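Local coordinates for protein 5'-tyrosyl-DNA phosphodiesterase (Caenorhabditis elegans, PDB 4FVA) that belongs to the endonuclease/exonuclease/phosphatase family, a group of DNase I-like enzymes, and holds a magnesium ion at the end of its two-sheet fold, at residues A[20-25]-A[244-249]; A[49-54]-A[122-127]; A[163-168]-A[214-219]; A[194-199]-A[248-253]. All blocks are in the same frame, centred on the assembly; numbering follows the deposited sequence.

Contacts 1 to 4 lie among the loops and strands of the two sheets of a DNase I-like fold, and the first two meet at the magnesium ion: Asp-22 of contact 1 and Glu-52 of contact 2 both bind it, with two waters common to both contacts. The centres of contacts 1 and 2 lie about 12 Å apart. Contact 3 stands one shell back, since Asp-165 OD2 is 2.9 Å from Asn-20 ND2 and Asp-216 OD2 is 2.7 Å from His-247 ND1. Contact 4 extends this polar network, with Thr-196 OG1 2.5 Å from Asp-216 OD2, and shares Trp-248 and Ala-249 with contact 1. Contacts 2 and 4 do not touch, nearest atoms about 7 Å apart.

Contact 1 of 4, residues A[20-25]-A[244-249]; sequences NIDGLD and PSDHWA. With MG (magnesium ion), chain F.
A chi1 of 173° turns OG of Ser-245 anti to its backbone N and onto the main-chain O of Asn-20, while a chi1 of 175° brings the Asn-20 amide over the His-247 ring, where two loops of this DNase I-like fold meet beside the magnesium ion. Ser-245 OG donates to Asn-20 O in a short bond of 2.5 Å and accepts from His-247 N, which closes an ST turn. Asn-20 answers with an Asx turn, its OD1 taking the N-H of Asp-22 at 2.9 Å. The Asn-20 amide stacks on the His-247 imidazole with the two planes only 5° apart, while its CB sits over the ring face, 3.8 Å from the centroid. Outside partners fix both groups: His-247 ND1 pairs with Asp-216, and Asn-20 ND2 with Asp-165 and Glu-52. Asp-22 OD1 binds the magnesium at 2.4 Å, where Glu-52 is the other protein ligand. Asp-22 OD2 and Asp-246 OD1 are two acceptors 3.3 Å apart with no bond between them, a closeness that the nearby magnesium may help offset. The other oxygen of Asp-246, OD2, takes the indole N-H of Trp-197. A water on the magnesium lies 2.6 Å from Asp-246 OD1.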
loop_
_atom_site.group_PDB
_atom_site.type_symbol
_atom_site.label_atom_id
_atom_site.label_comp_id
_atom_site.label_asym_id
_atom_site.label_seq_id
_atom_site.Cartn_x
_atom_site.Cartn_y
_atom_site.Cartn_z
ATOM N N ASN A 20 4.424 3.217 2.762
ATOM C CA ASN A 20 5.038 4.430 2.247
ATOM C C ASN A 20 6.423 4.474 2.854
ATOM O O ASN A 20 6.557 4.622 4.075
ATOM C CB ASN A 20 4.207 5.661 2.615
ATOM C CG ASN A 20 4.868 6.959 2.195
ATOM O OD1 ASN A 20 6.095 7.067 2.201
ATOM N ND2 ASN A 20 4.057 7.948 1.815
ATOM N N ILE A 21 7.447 4.318 2.017
ATOM C CA ILE A 21 8.803 4.153 2.546
ATOM C C ILE A 21 9.607 5.462 2.661
ATOM O O ILE A 21 10.812 5.455 2.959
ATOM C CB ILE A 21 9.593 3.068 1.786
ATOM C CG1 ILE A 21 9.820 3.454 0.330
ATOM C CG2 ILE A 21 8.871 1.675 1.922
ATOM C CD1 ILE A 21 10.626 2.435 -0.446
ATOM N N ASP A 22 8.930 6.587 2.445
ATOM C CA ASP A 22 9.545 7.878 2.745
ATOM C C ASP A 22 10.860 8.037 1.990
ATOM O O ASP A 22 11.859 8.488 2.557
ATOM C CB ASP A 22 9.785 7.976 4.254
ATOM C CG ASP A 22 9.995 9.404 4.744
ATOM O OD1 ASP A 22 9.722 10.348 3.980
ATOM O OD2 ASP A 22 10.426 9.569 5.912
ATOM N N GLY A 23 10.852 7.685 0.707
ATOM C CA GLY A 23 12.033 7.873 -0.127
ATOM C C GLY A 23 12.414 9.334 -0.342
ATOM O O GLY A 23 13.555 9.643 -0.715
ATOM N N LEU A 24 11.470 10.246 -0.115
ATOM C CA LEU A 24 11.764 11.671 -0.304
ATOM C C LEU A 24 12.625 12.231 0.814
ATOM O O LEU A 24 13.153 13.346 0.709
ATOM C CB LEU A 24 10.475 12.487 -0.407
ATOM C CG LEU A 24 9.642 12.271 -1.660
ATOM C CD1 LEU A 24 8.370 13.118 -1.579
ATOM C CD2 LEU A 24 10.486 12.629 -2.907
ATOM N N ASP A 25 12.749 11.470 1.898
ATOM C CA ASP A 25 13.606 11.890 3.002
ATOM C C ASP A 25 15.011 11.324 2.791
ATOM O O ASP A 25 15.224 10.110 2.832
ATOM C CB ASP A 25 13.007 11.446 4.331
ATOM C CG ASP A 25 13.890 11.780 5.520
ATOM O OD1 ASP A 25 14.913 12.482 5.342
ATOM O OD2 ASP A 25 13.552 11.334 6.643
ATOM N N PRO A 244 12.501 3.046 9.717
ATOM C CA PRO A 244 12.668 2.885 8.267
ATOM C C PRO A 244 11.912 3.964 7.505
ATOM O O PRO A 244 12.382 4.470 6.492
ATOM C CB PRO A 244 12.040 1.507 7.996
ATOM C CG PRO A 244 12.232 0.748 9.292
ATOM C CD PRO A 244 12.022 1.810 10.367
ATOM N N SER A 245 10.751 4.329 8.026
ATOM C CA SER A 245 9.892 5.324 7.392
ATOM C C SER A 245 9.142 6.103 8.456
ATOM O O SER A 245 9.038 5.646 9.586
ATOM C CB SER A 245 8.893 4.627 6.460
ATOM O OG SER A 245 7.945 5.547 5.943
ATOM N N ASP A 246 8.591 7.256 8.093
ATOM C CA ASP A 246 7.715 7.981 9.009
ATOM C C ASP A 246 6.326 7.341 9.063
ATOM O O ASP A 246 5.488 7.752 9.877
ATOM C CB ASP A 246 7.630 9.476 8.667
ATOM C CG ASP A 246 7.005 9.732 7.314
ATOM O OD1 ASP A 246 7.230 8.935 6.372
ATOM O OD2 ASP A 246 6.274 10.738 7.189
ATOM N N HIS A 247 6.078 6.371 8.174
ATOM C CA HIS A 247 4.862 5.530 8.216
ATOM C C HIS A 247 5.156 4.114 8.744
ATOM O O HIS A 247 6.215 3.554 8.467
ATOM C CB HIS A 247 4.239 5.352 6.818
ATOM C CG HIS A 247 3.636 6.596 6.240
ATOM N ND1 HIS A 247 2.281 6.734 6.027
ATOM C CD2 HIS A 247 4.207 7.740 5.786
ATOM C CE1 HIS A 247 2.037 7.920 5.495
ATOM N NE2 HIS A 247 3.189 8.549 5.338
ATOM N N TRP A 248 4.203 3.527 9.468
ATOM C CA TRP A 248 4.249 2.098 9.742
ATOM C C TRP A 248 3.760 1.380 8.490
ATOM O O TRP A 248 2.978 1.938 7.718
ATOM C CB TRP A 248 3.339 1.716 10.911
ATOM C CG TRP A 248 3.536 2.504 12.182
ATOM C CD1 TRP A 248 2.560 2.930 13.047
ATOM C CD2 TRP A 248 4.781 2.955 12.734
ATOM N NE1 TRP A 248 3.125 3.605 14.104
ATOM C CE2 TRP A 248 4.484 3.635 13.937
ATOM C CE3 TRP A 248 6.115 2.839 12.334
ATOM C CZ2 TRP A 248 5.479 4.213 14.734
ATOM C CZ3 TRP A 248 7.106 3.414 13.133
ATOM C CH2 TRP A 248 6.780 4.090 14.312
ATOM N N ALA A 249 4.196 0.146 8.281
ATOM C CA ALA A 249 3.636 -0.639 7.187
ATOM C C ALA A 249 2.344 -1.298 7.662
ATOM O O ALA A 249 2.204 -1.599 8.845
ATOM C CB ALA A 249 4.639 -1.699 6.715
HETATM MG MG MG F . 7.920 11.451 2.915
HETATM O O HOH W 1 2.623 2.987 5.060
HETATM O O HOH W 2 6.748 9.451 3.855
HETATM O O HOH W 3 9.267 13.620 2.963
#

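Contact 2 of 4, residues A[49-54]-A[122-127]; sequences FLQEVV and LLNTHL. With MG (magnesium ion), chain F.
The Phe-49 ring and the Asn-124 amide lie stacked, running in opposite senses, planes 18° apart, with Asn-124 CB over the ring centre, 3.9 Å from the centroid. Leu-122 CB meets the edge of the same ring, 3.8 Å from CZ. Because CG of Asn-124 lies anti to the backbone N (chi1 -178°), the amide extends to the other strand and is gripped at both ends. Its OD1 accepts from Gln-51 NE2 at 3.0 Å, the two amides turned 76° apart, and its ND2 donates to Leu-50 O at 3.1 Å from above the carbonyl plane. Gln-51 NE2 also bonds to Ser-18. Glu-52 OE2, which accepts from Asn-20 ND2, lies 3.4 Å from His-126 CE1; a water links Glu-52 N to His-126 ND1, and Glu-52 OE1 binds the magnesium at 2.6 Å. Glu-52 and Val-53 form a G1 beta bulge opposite Tyr-80. The two nearly parallel strands face each other across the two-sheet sandwich, 49-51 between strands 13-20 and 80-86, and 122-126 beside strand 107-115 and helix 134-154.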
loop_
_atom_site.group_PDB
_atom_site.type_symbol
_atom_site.label_atom_id
_atom_site.label_comp_id
_atom_site.label_asym_id
_atom_site.label_seq_id
_atom_site.Cartn_x
_atom_site.Cartn_y
_atom_site.Cartn_z
ATOM N N PHE A 49 2.758 -3.586 -1.690
ATOM C CA PHE A 49 2.599 -2.252 -2.270
ATOM C C PHE A 49 3.592 -1.267 -1.646
ATOM O O PHE A 49 3.662 -1.166 -0.426
ATOM C CB PHE A 49 1.187 -1.719 -1.987
ATOM C CG PHE A 49 0.084 -2.423 -2.733
ATOM C CD1 PHE A 49 0.349 -3.455 -3.618
ATOM C CD2 PHE A 49 -1.243 -2.036 -2.536
ATOM C CE1 PHE A 49 -0.691 -4.087 -4.317
ATOM C CE2 PHE A 49 -2.288 -2.663 -3.224
ATOM C CZ PHE A 49 -2.010 -3.691 -4.119
ATOM N N LEU A 50 4.333 -0.520 -2.464
ATOM C CA LEU A 50 5.182 0.567 -1.947
ATOM C C LEU A 50 4.754 1.912 -2.526
ATOM O O LEU A 50 4.307 1.975 -3.676
ATOM C CB LEU A 50 6.654 0.337 -2.302
ATOM C CG LEU A 50 7.278 -0.979 -1.824
ATOM C CD1 LEU A 50 8.718 -1.072 -2.322
ATOM C CD2 LEU A 50 7.225 -1.042 -0.288
ATOM N N GLN A 51 4.913 2.974 -1.736
ATOM C CA GLN A 51 4.734 4.341 -2.206
ATOM C C GLN A 51 5.944 5.197 -1.815
ATOM O O GLN A 51 6.690 4.850 -0.889
ATOM C CB GLN A 51 3.440 4.953 -1.647
ATOM C CG GLN A 51 2.199 4.095 -1.817
ATOM C CD GLN A 51 2.002 3.088 -0.697
ATOM O OE1 GLN A 51 2.331 3.364 0.465
ATOM N NE2 GLN A 51 1.453 1.905 -1.042
ATOM N N GLU A 52 6.116 6.329 -2.496
ATOM C CA GLU A 52 7.282 7.192 -2.299
ATOM C C GLU A 52 8.593 6.431 -2.440
ATOM O O GLU A 52 9.504 6.587 -1.629
ATOM C CB GLU A 52 7.232 7.925 -0.949
ATOM C CG GLU A 52 6.452 9.223 -1.023
ATOM C CD GLU A 52 6.620 10.086 0.195
ATOM O OE1 GLU A 52 7.784 10.368 0.594
ATOM O OE2 GLU A 52 5.571 10.466 0.763
ATOM N N VAL A 53 8.679 5.612 -3.479
ATOM C CA VAL A 53 9.924 4.965 -3.869
ATOM C C VAL A 53 10.690 5.992 -4.699
ATOM O O VAL A 53 10.077 6.693 -5.506
ATOM C CB VAL A 53 9.643 3.725 -4.711
ATOM C CG1 VAL A 53 10.940 2.991 -5.032
ATOM C CG2 VAL A 53 8.657 2.801 -3.970
ATOM N N VAL A 54 12.009 6.077 -4.508
ATOM C CA VAL A 54 12.875 6.966 -5.297
ATOM C C VAL A 54 14.011 6.197 -5.968
ATOM O O VAL A 54 14.331 5.078 -5.568
ATOM C CB VAL A 54 13.457 8.117 -4.433
ATOM C CG1 VAL A 54 12.338 8.979 -3.847
ATOM C CG2 VAL A 54 14.347 7.553 -3.311
ATOM N N LEU A 122 -4.745 -5.862 -8.471
ATOM C CA LEU A 122 -4.007 -5.125 -7.456
ATOM C C LEU A 122 -4.003 -3.668 -7.869
ATOM O O LEU A 122 -3.523 -3.340 -8.956
ATOM C CB LEU A 122 -2.563 -5.638 -7.357
ATOM C CG LEU A 122 -2.411 -7.140 -7.072
ATOM C CD1 LEU A 122 -0.942 -7.570 -6.977
ATOM C CD2 LEU A 122 -3.172 -7.477 -5.799
ATOM N N LEU A 123 -4.534 -2.803 -7.010
ATOM C CA LEU A 123 -4.579 -1.369 -7.276
ATOM C C LEU A 123 -3.879 -0.598 -6.155
ATOM O O LEU A 123 -4.344 -0.583 -5.015
ATOM C CB LEU A 123 -6.025 -0.897 -7.423
ATOM C CG LEU A 123 -6.850 -1.523 -8.560
ATOM C CD1 LEU A 123 -7.430 -2.881 -8.164
ATOM C CD2 LEU A 123 -7.948 -0.566 -8.999
ATOM N N ASN A 124 -2.759 0.030 -6.502
ATOM C CA ASN A 124 -1.894 0.717 -5.554
ATOM C C ASN A 124 -1.829 2.198 -5.899
ATOM O O ASN A 124 -1.589 2.567 -7.066
ATOM C CB ASN A 124 -0.489 0.085 -5.610
ATOM C CG ASN A 124 0.488 0.699 -4.618
ATOM O OD1 ASN A 124 0.088 1.291 -3.617
ATOM N ND2 ASN A 124 1.793 0.559 -4.899
ATOM N N THR A 125 -2.023 3.050 -4.896
ATOM C CA THR A 125 -2.002 4.480 -5.139
ATOM C C THR A 125 -1.416 5.239 -3.971
ATOM O O THR A 125 -1.307 4.722 -2.868
ATOM C CB THR A 125 -3.406 5.051 -5.465
ATOM O OG1 THR A 125 -3.276 6.388 -5.970
ATOM C CG2 THR A 125 -4.283 5.065 -4.202
ATOM N N HIS A 126 -1.021 6.472 -4.246
ATOM C CA HIS A 126 -0.574 7.401 -3.225
ATOM C C HIS A 126 -1.375 8.676 -3.465
ATOM O O HIS A 126 -0.987 9.487 -4.302
ATOM C CB HIS A 126 0.921 7.675 -3.405
ATOM C CG HIS A 126 1.505 8.597 -2.377
ATOM N ND1 HIS A 126 2.788 9.088 -2.468
ATOM C CD2 HIS A 126 0.970 9.132 -1.249
ATOM C CE1 HIS A 126 3.029 9.882 -1.433
ATOM N NE2 HIS A 126 1.946 9.922 -0.679
ATOM N N LEU A 127 -2.491 8.855 -2.754
ATOM C CA LEU A 127 -3.391 9.971 -3.073
ATOM C C LEU A 127 -2.818 11.338 -2.685
ATOM O O LEU A 127 -1.942 11.430 -1.818
ATOM C CB LEU A 127 -4.771 9.763 -2.437
ATOM C CG LEU A 127 -5.488 8.481 -2.885
ATOM C CD1 LEU A 127 -6.935 8.453 -2.364
ATOM C CD2 LEU A 127 -5.423 8.333 -4.406
HETATM MG MG MG F . 7.920 11.451 2.915
HETATM O O HOH W 4 4.471 7.704 -4.276
HETATM O O HOH W 3 9.267 13.620 2.963
HETATM O O HOH W 2 6.748 9.451 3.855
#

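Contact 3 of 4, residues A[163-168]-A[214-219]; sequences GGDLNL and RFDRLY
Gly-164 and Arg-217 form an antiparallel hydrogen-bonded pair: Gly-164 N donates to Arg-217 O at 3.1 Å, and Arg-217 N to Gly-164 O at the same length. Two residues along on each side, Phe-215 O takes the N-H of Leu-166 at 2.8 Å and, weakly, that of Asn-167, which also makes a weak bond to Asp-165 OD1. Asp-165 and Asp-216 are a non-hydrogen-bonded pair whose OD1 atoms come within 3.9 Å, yet each OD2 is met from outside, by Asn-20 ND2 for Asp-165, and by both Thr-196 OG1 and His-247 ND1 for Asp-216. Here an inner strand of the second sheet of the DNase I-like fold, 159-163, runs out between strands 118-126 and 212-221, and the chain turns a corner at Gly-164. On the opposite face of this ladder, the extended Arg-217 chain sends NE straight to Arg-214 O, at 2.9 Å and 172°. Its guanidinium is sandwiched between Leu-168 CB and the NH2 of Arg-214, whose own NH1 is paired with Asp-182. A water spans Leu-168 O and Arg-214 N. The Phe-215 ring has Asn-167 OD1 over its centre and Leu-168 O at its edge, 3.4 Å from CD1; Asn-167 ND2 donates to Leu-127 O and to a malonate ion. Leu-166 CD1 meets the edge of the Tyr-219 ring at CE1, 3.6 Å away.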
loop_
_atom_site.group_PDB
_atom_site.type_symbol
_atom_site.label_atom_id
_atom_site.label_comp_id
_atom_site.label_asym_id
_atom_site.label_seq_id
_atom_site.Cartn_x
_atom_site.Cartn_y
_atom_site.Cartn_z
ATOM N N GLY A 163 -5.577 -0.112 -2.329
ATOM C CA GLY A 163 -5.092 0.685 -1.217
ATOM C C GLY A 163 -3.758 1.369 -1.470
ATOM O O GLY A 163 -3.377 1.646 -2.618
ATOM N N GLY A 164 -3.048 1.634 -0.379
ATOM C CA GLY A 164 -1.793 2.346 -0.411
ATOM C C GLY A 164 -1.830 3.439 0.627
ATOM O O GLY A 164 -2.523 3.335 1.653
ATOM N N ASP A 165 -1.099 4.510 0.355
ATOM C CA ASP A 165 -1.148 5.685 1.203
ATOM C C ASP A 165 -2.244 6.576 0.669
ATOM O O ASP A 165 -2.047 7.262 -0.329
ATOM C CB ASP A 165 0.185 6.428 1.190
ATOM C CG ASP A 165 0.182 7.647 2.106
ATOM O OD1 ASP A 165 -0.894 7.985 2.653
ATOM O OD2 ASP A 165 1.250 8.277 2.265
ATOM N N LEU A 166 -3.422 6.521 1.287
ATOM C CA LEU A 166 -4.567 7.284 0.780
ATOM C C LEU A 166 -4.671 8.693 1.404
ATOM O O LEU A 166 -5.510 9.501 0.985
ATOM C CB LEU A 166 -5.874 6.502 0.966
ATOM C CG LEU A 166 -5.852 5.043 0.496
ATOM C CD1 LEU A 166 -7.243 4.412 0.572
ATOM C CD2 LEU A 166 -5.307 4.968 -0.936
ATOM N N ASN A 167 -3.834 8.982 2.401
ATOM C CA ASN A 167 -3.801 10.324 2.992
ATOM C C ASN A 167 -5.155 10.813 3.484
ATOM O O ASN A 167 -5.423 12.022 3.486
ATOM C CB ASN A 167 -3.209 11.336 2.010
ATOM C CG ASN A 167 -1.699 11.432 2.123
ATOM O OD1 ASN A 167 -1.160 11.518 3.227
ATOM N ND2 ASN A 167 -1.010 11.387 0.985
ATOM N N LEU A 168 -5.993 9.873 3.911
ATOM C CA LEU A 168 -7.385 10.166 4.251
ATOM C C LEU A 168 -7.583 10.618 5.688
ATOM O O LEU A 168 -6.905 10.140 6.606
ATOM C CB LEU A 168 -8.280 8.937 4.000
ATOM C CG LEU A 168 -8.631 8.525 2.561
ATOM C CD1 LEU A 168 -9.390 7.178 2.517
ATOM C CD2 LEU A 168 -9.416 9.619 1.834
ATOM N N ARG A 214 -4.872 7.504 10.133
ATOM C CA ARG A 214 -4.921 6.221 9.467
ATOM C C ARG A 214 -4.883 6.465 7.973
ATOM O O ARG A 214 -5.869 6.235 7.267
ATOM C CB ARG A 214 -6.173 5.448 9.875
ATOM C CG ARG A 214 -6.189 4.023 9.361
ATOM C CD ARG A 214 -7.169 3.157 10.148
ATOM N NE ARG A 214 -8.565 3.396 9.780
ATOM C CZ ARG A 214 -9.190 2.769 8.787
ATOM N NH1 ARG A 214 -8.534 1.881 8.039
ATOM N NH2 ARG A 214 -10.466 3.034 8.530
ATOM N N PHE A 215 -3.722 6.916 7.511
ATOM C CA PHE A 215 -3.504 7.313 6.129
ATOM C C PHE A 215 -3.423 6.100 5.212
ATOM O O PHE A 215 -3.822 6.153 4.057
ATOM C CB PHE A 215 -2.195 8.106 6.017
ATOM C CG PHE A 215 -2.292 9.554 6.465
ATOM C CD1 PHE A 215 -3.505 10.226 6.461
ATOM C CD2 PHE A 215 -1.142 10.246 6.866
ATOM C CE1 PHE A 215 -3.576 11.564 6.858
ATOM C CE2 PHE A 215 -1.203 11.584 7.264
ATOM C CZ PHE A 215 -2.423 12.240 7.260
ATOM N N ASP A 216 -2.869 5.014 5.733
ATOM C CA ASP A 216 -2.605 3.842 4.926
ATOM C C ASP A 216 -3.705 2.808 5.117
ATOM O O ASP A 216 -3.993 2.400 6.239
ATOM C CB ASP A 216 -1.232 3.290 5.302
ATOM C CG ASP A 216 -0.154 4.358 5.228
ATOM O OD1 ASP A 216 0.325 4.602 4.108
ATOM O OD2 ASP A 216 0.193 4.976 6.268
ATOM N N ARG A 217 -4.335 2.398 4.022
ATOM C CA ARG A 217 -5.478 1.496 4.122
ATOM C C ARG A 217 -5.489 0.477 2.998
ATOM O O ARG A 217 -4.904 0.696 1.934
ATOM C CB ARG A 217 -6.797 2.279 4.099
ATOM C CG ARG A 217 -6.881 3.395 5.146
ATOM C CD ARG A 217 -8.267 4.027 5.188
ATOM N NE ARG A 217 -8.292 5.215 6.054
ATOM C CZ ARG A 217 -9.400 5.852 6.425
ATOM N NH1 ARG A 217 -10.590 5.425 6.013
ATOM N NH2 ARG A 217 -9.323 6.916 7.210
ATOM N N LEU A 218 -6.172 -0.633 3.247
ATOM C CA LEU A 218 -6.361 -1.670 2.248
ATOM C C LEU A 218 -7.830 -2.051 2.211
ATOM O O LEU A 218 -8.418 -2.378 3.244
ATOM C CB LEU A 218 -5.520 -2.901 2.598
ATOM C CG LEU A 218 -4.099 -2.850 2.040
ATOM C CD1 LEU A 218 -3.228 -3.968 2.631
ATOM C CD2 LEU A 218 -4.143 -2.921 0.500
ATOM N N TYR A 219 -8.414 -1.994 1.020
ATOM C CA TYR A 219 -9.785 -2.426 0.808
ATOM C C TYR A 219 -9.740 -3.682 -0.029
ATOM O O TYR A 219 -8.802 -3.867 -0.820
ATOM C CB TYR A 219 -10.584 -1.345 0.074
ATOM C CG TYR A 219 -10.713 -0.056 0.838
ATOM C CD1 TYR A 219 -9.772 0.950 0.708
ATOM C CD2 TYR A 219 -11.779 0.151 1.703
ATOM C CE1 TYR A 219 -9.886 2.134 1.421
ATOM C CE2 TYR A 219 -11.906 1.326 2.415
ATOM C CZ TYR A 219 -10.954 2.313 2.267
ATOM O OH TYR A 219 -11.075 3.489 2.968
HETATM O O HOH W 5 -7.250 9.105 9.155
#

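Contact 4 of 4, residues A[194-199]-A[248-253]; sequences KFTWDT and WAINAT
In a classic beta bulge with Trp-197 opposite Met-213, Thr-196 meets Trp-248 where the two sheets of the DNase I-like sandwich adjoin. Across that seam runs one direct hydrogen bond, Trp-248 N to Thr-196 O, at 2.9 Å and 157°. The Trp-248 indole is laid along segment 194-199 by a chi1 of -52°, which sets CG beside the backbone N and anti to the carbonyl carbon. Phe-195 O lies near the ring plane at its edge, 3.3 Å from CD1, and Asp-198 CB stands 4.1 Å from NE1. Farther out, the ring of Phe-243 meets this indole edge-to-face.

The apolar part of the contact is a single methyl pair. CG2 of Thr-196 and CG2 of Ile-250 are 3.4 Å apart, a close approach for two methyl groups, and the two side chains cross at a slant. A chi1 of 66° on Thr-196 puts its OG1 between the backbone N and the carbonyl carbon, where the hydroxyl pairs with Asp-216 OD2, and sets CG2 beside the backbone N, from where it meets the isoleucine. Ile-250 also packs on Leu-218, Phe-229 and Leu-231, so that it touches strands of both sheets. Asp-198 has Lys-201 as its salt-bridge partner at OD2, and a water donating to that same OD2 at 2.8 Å accepts the indole N-H of Trp-248 NE1, likewise at 2.8 Å.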
loop_
_atom_site.group_PDB
_atom_site.type_symbol
_atom_site.label_atom_id
_atom_site.label_comp_id
_atom_site.label_asym_id
_atom_site.label_seq_id
_atom_site.Cartn_x
_atom_site.Cartn_y
_atom_site.Cartn_z
ATOM N N LYS A 194 -4.427 0.770 14.652
ATOM C CA LYS A 194 -5.215 1.766 13.925
ATOM C C LYS A 194 -4.395 2.796 13.147
ATOM O O LYS A 194 -4.579 2.966 11.946
ATOM C CB LYS A 194 -6.174 2.479 14.874
ATOM C CG LYS A 194 -7.078 3.494 14.198
ATOM C CD LYS A 194 -8.144 3.978 15.177
ATOM C CE LYS A 194 -9.149 4.906 14.515
ATOM N NZ LYS A 194 -10.184 5.348 15.489
ATOM N N PHE A 195 -3.505 3.501 13.830
ATOM C CA PHE A 195 -2.816 4.616 13.197
ATOM C C PHE A 195 -1.558 4.170 12.462
ATOM O O PHE A 195 -0.735 3.424 13.004
ATOM C CB PHE A 195 -2.519 5.701 14.224
ATOM C CG PHE A 195 -3.753 6.208 14.915
ATOM C CD1 PHE A 195 -4.599 7.104 14.277
ATOM C CD2 PHE A 195 -4.090 5.755 16.188
ATOM C CE1 PHE A 195 -5.744 7.566 14.899
ATOM C CE2 PHE A 195 -5.239 6.210 16.817
ATOM C CZ PHE A 195 -6.068 7.117 16.168
ATOM N N THR A 196 -1.417 4.614 11.220
ATOM C CA THR A 196 -0.310 4.160 10.393
ATOM C C THR A 196 0.699 5.283 10.234
ATOM O O THR A 196 1.822 5.063 9.788
ATOM C CB THR A 196 -0.802 3.687 9.007
ATOM O OG1 THR A 196 -1.335 4.801 8.284
ATOM C CG2 THR A 196 -1.877 2.605 9.158
ATOM N N TRP A 197 0.284 6.488 10.621
ATOM C CA TRP A 197 1.152 7.651 10.604
ATOM C C TRP A 197 0.953 8.343 11.936
ATOM O O TRP A 197 -0.092 8.943 12.187
ATOM C CB TRP A 197 0.769 8.574 9.463
ATOM C CG TRP A 197 1.731 9.686 9.234
ATOM C CD1 TRP A 197 2.943 9.612 8.606
ATOM C CD2 TRP A 197 1.550 11.059 9.598
ATOM N NE1 TRP A 197 3.535 10.855 8.568
ATOM C CE2 TRP A 197 2.701 11.760 9.172
ATOM C CE3 TRP A 197 0.532 11.763 10.250
ATOM C CZ2 TRP A 197 2.855 13.128 9.372
ATOM C CZ3 TRP A 197 0.689 13.122 10.448
ATOM C CH2 TRP A 197 1.841 13.792 10.010
ATOM N N ASP A 198 1.947 8.214 12.803
ATOM C CA ASP A 198 1.817 8.612 14.196
ATOM C C ASP A 198 3.015 9.449 14.634
ATOM O O ASP A 198 4.044 8.903 15.072
ATOM C CB ASP A 198 1.712 7.345 15.040
ATOM C CG ASP A 198 1.581 7.624 16.516
ATOM O OD1 ASP A 198 1.869 8.762 16.951
ATOM O OD2 ASP A 198 1.200 6.687 17.249
ATOM N N THR A 199 2.894 10.770 14.523
ATOM C CA THR A 199 4.025 11.646 14.827
ATOM C C THR A 199 4.312 11.750 16.320
ATOM O O THR A 199 5.308 12.363 16.717
ATOM C CB THR A 199 3.837 13.075 14.266
ATOM O OG1 THR A 199 2.663 13.664 14.843
ATOM C CG2 THR A 199 3.694 13.048 12.753
ATOM N N TRP A 248 4.203 3.527 9.468
ATOM C CA TRP A 248 4.249 2.098 9.742
ATOM C C TRP A 248 3.760 1.380 8.490
ATOM O O TRP A 248 2.978 1.938 7.718
ATOM C CB TRP A 248 3.339 1.716 10.911
ATOM C CG TRP A 248 3.536 2.504 12.182
ATOM C CD1 TRP A 248 2.560 2.930 13.047
ATOM C CD2 TRP A 248 4.781 2.955 12.734
ATOM N NE1 TRP A 248 3.125 3.605 14.104
ATOM C CE2 TRP A 248 4.484 3.635 13.937
ATOM C CE3 TRP A 248 6.115 2.839 12.334
ATOM C CZ2 TRP A 248 5.479 4.213 14.734
ATOM C CZ3 TRP A 248 7.106 3.414 13.133
ATOM C CH2 TRP A 248 6.780 4.090 14.312
ATOM N N ALA A 249 4.196 0.146 8.281
ATOM C CA ALA A 249 3.636 -0.639 7.187
ATOM C C ALA A 249 2.344 -1.298 7.662
ATOM O O ALA A 249 2.204 -1.599 8.845
ATOM C CB ALA A 249 4.639 -1.699 6.715
ATOM N N ILE A 250 1.392 -1.496 6.761
ATOM C CA ILE A 250 0.236 -2.308 7.091
ATOM C C ILE A 250 0.404 -3.675 6.443
ATOM O O ILE A 250 0.999 -3.796 5.372
ATOM C CB ILE A 250 -1.125 -1.655 6.723
ATOM C CG1 ILE A 250 -1.246 -1.392 5.225
ATOM C CG2 ILE A 250 -1.329 -0.351 7.512
ATOM C CD1 ILE A 250 -2.606 -0.801 4.849
ATOM N N ASN A 251 -0.103 -4.697 7.118
ATOM C CA ASN A 251 0.085 -6.075 6.705
ATOM C C ASN A 251 -1.216 -6.859 6.907
ATOM O O ASN A 251 -1.611 -7.142 8.036
ATOM C CB ASN A 251 1.228 -6.690 7.516
ATOM C CG ASN A 251 1.506 -8.134 7.132
ATOM O OD1 ASN A 251 1.386 -8.508 5.974
ATOM N ND2 ASN A 251 1.845 -8.958 8.118
ATOM N N ALA A 252 -1.909 -7.175 5.821
ATOM C CA ALA A 252 -3.198 -7.846 5.950
ATOM C C ALA A 252 -3.154 -9.232 5.335
ATOM O O ALA A 252 -2.700 -9.408 4.184
ATOM C CB ALA A 252 -4.305 -7.005 5.313
ATOM N N THR A 253 -3.673 -10.206 6.075
ATOM C CA THR A 253 -3.727 -11.587 5.597
ATOM C C THR A 253 -5.179 -11.977 5.383
ATOM O O THR A 253 -5.983 -11.970 6.327
ATOM C CB THR A 253 -3.060 -12.562 6.590
ATOM O OG1 THR A 253 -1.694 -12.183 6.806
ATOM C CG2 THR A 253 -3.122 -14.001 6.063
HETATM O O HOH W 6 1.939 4.092 16.575
#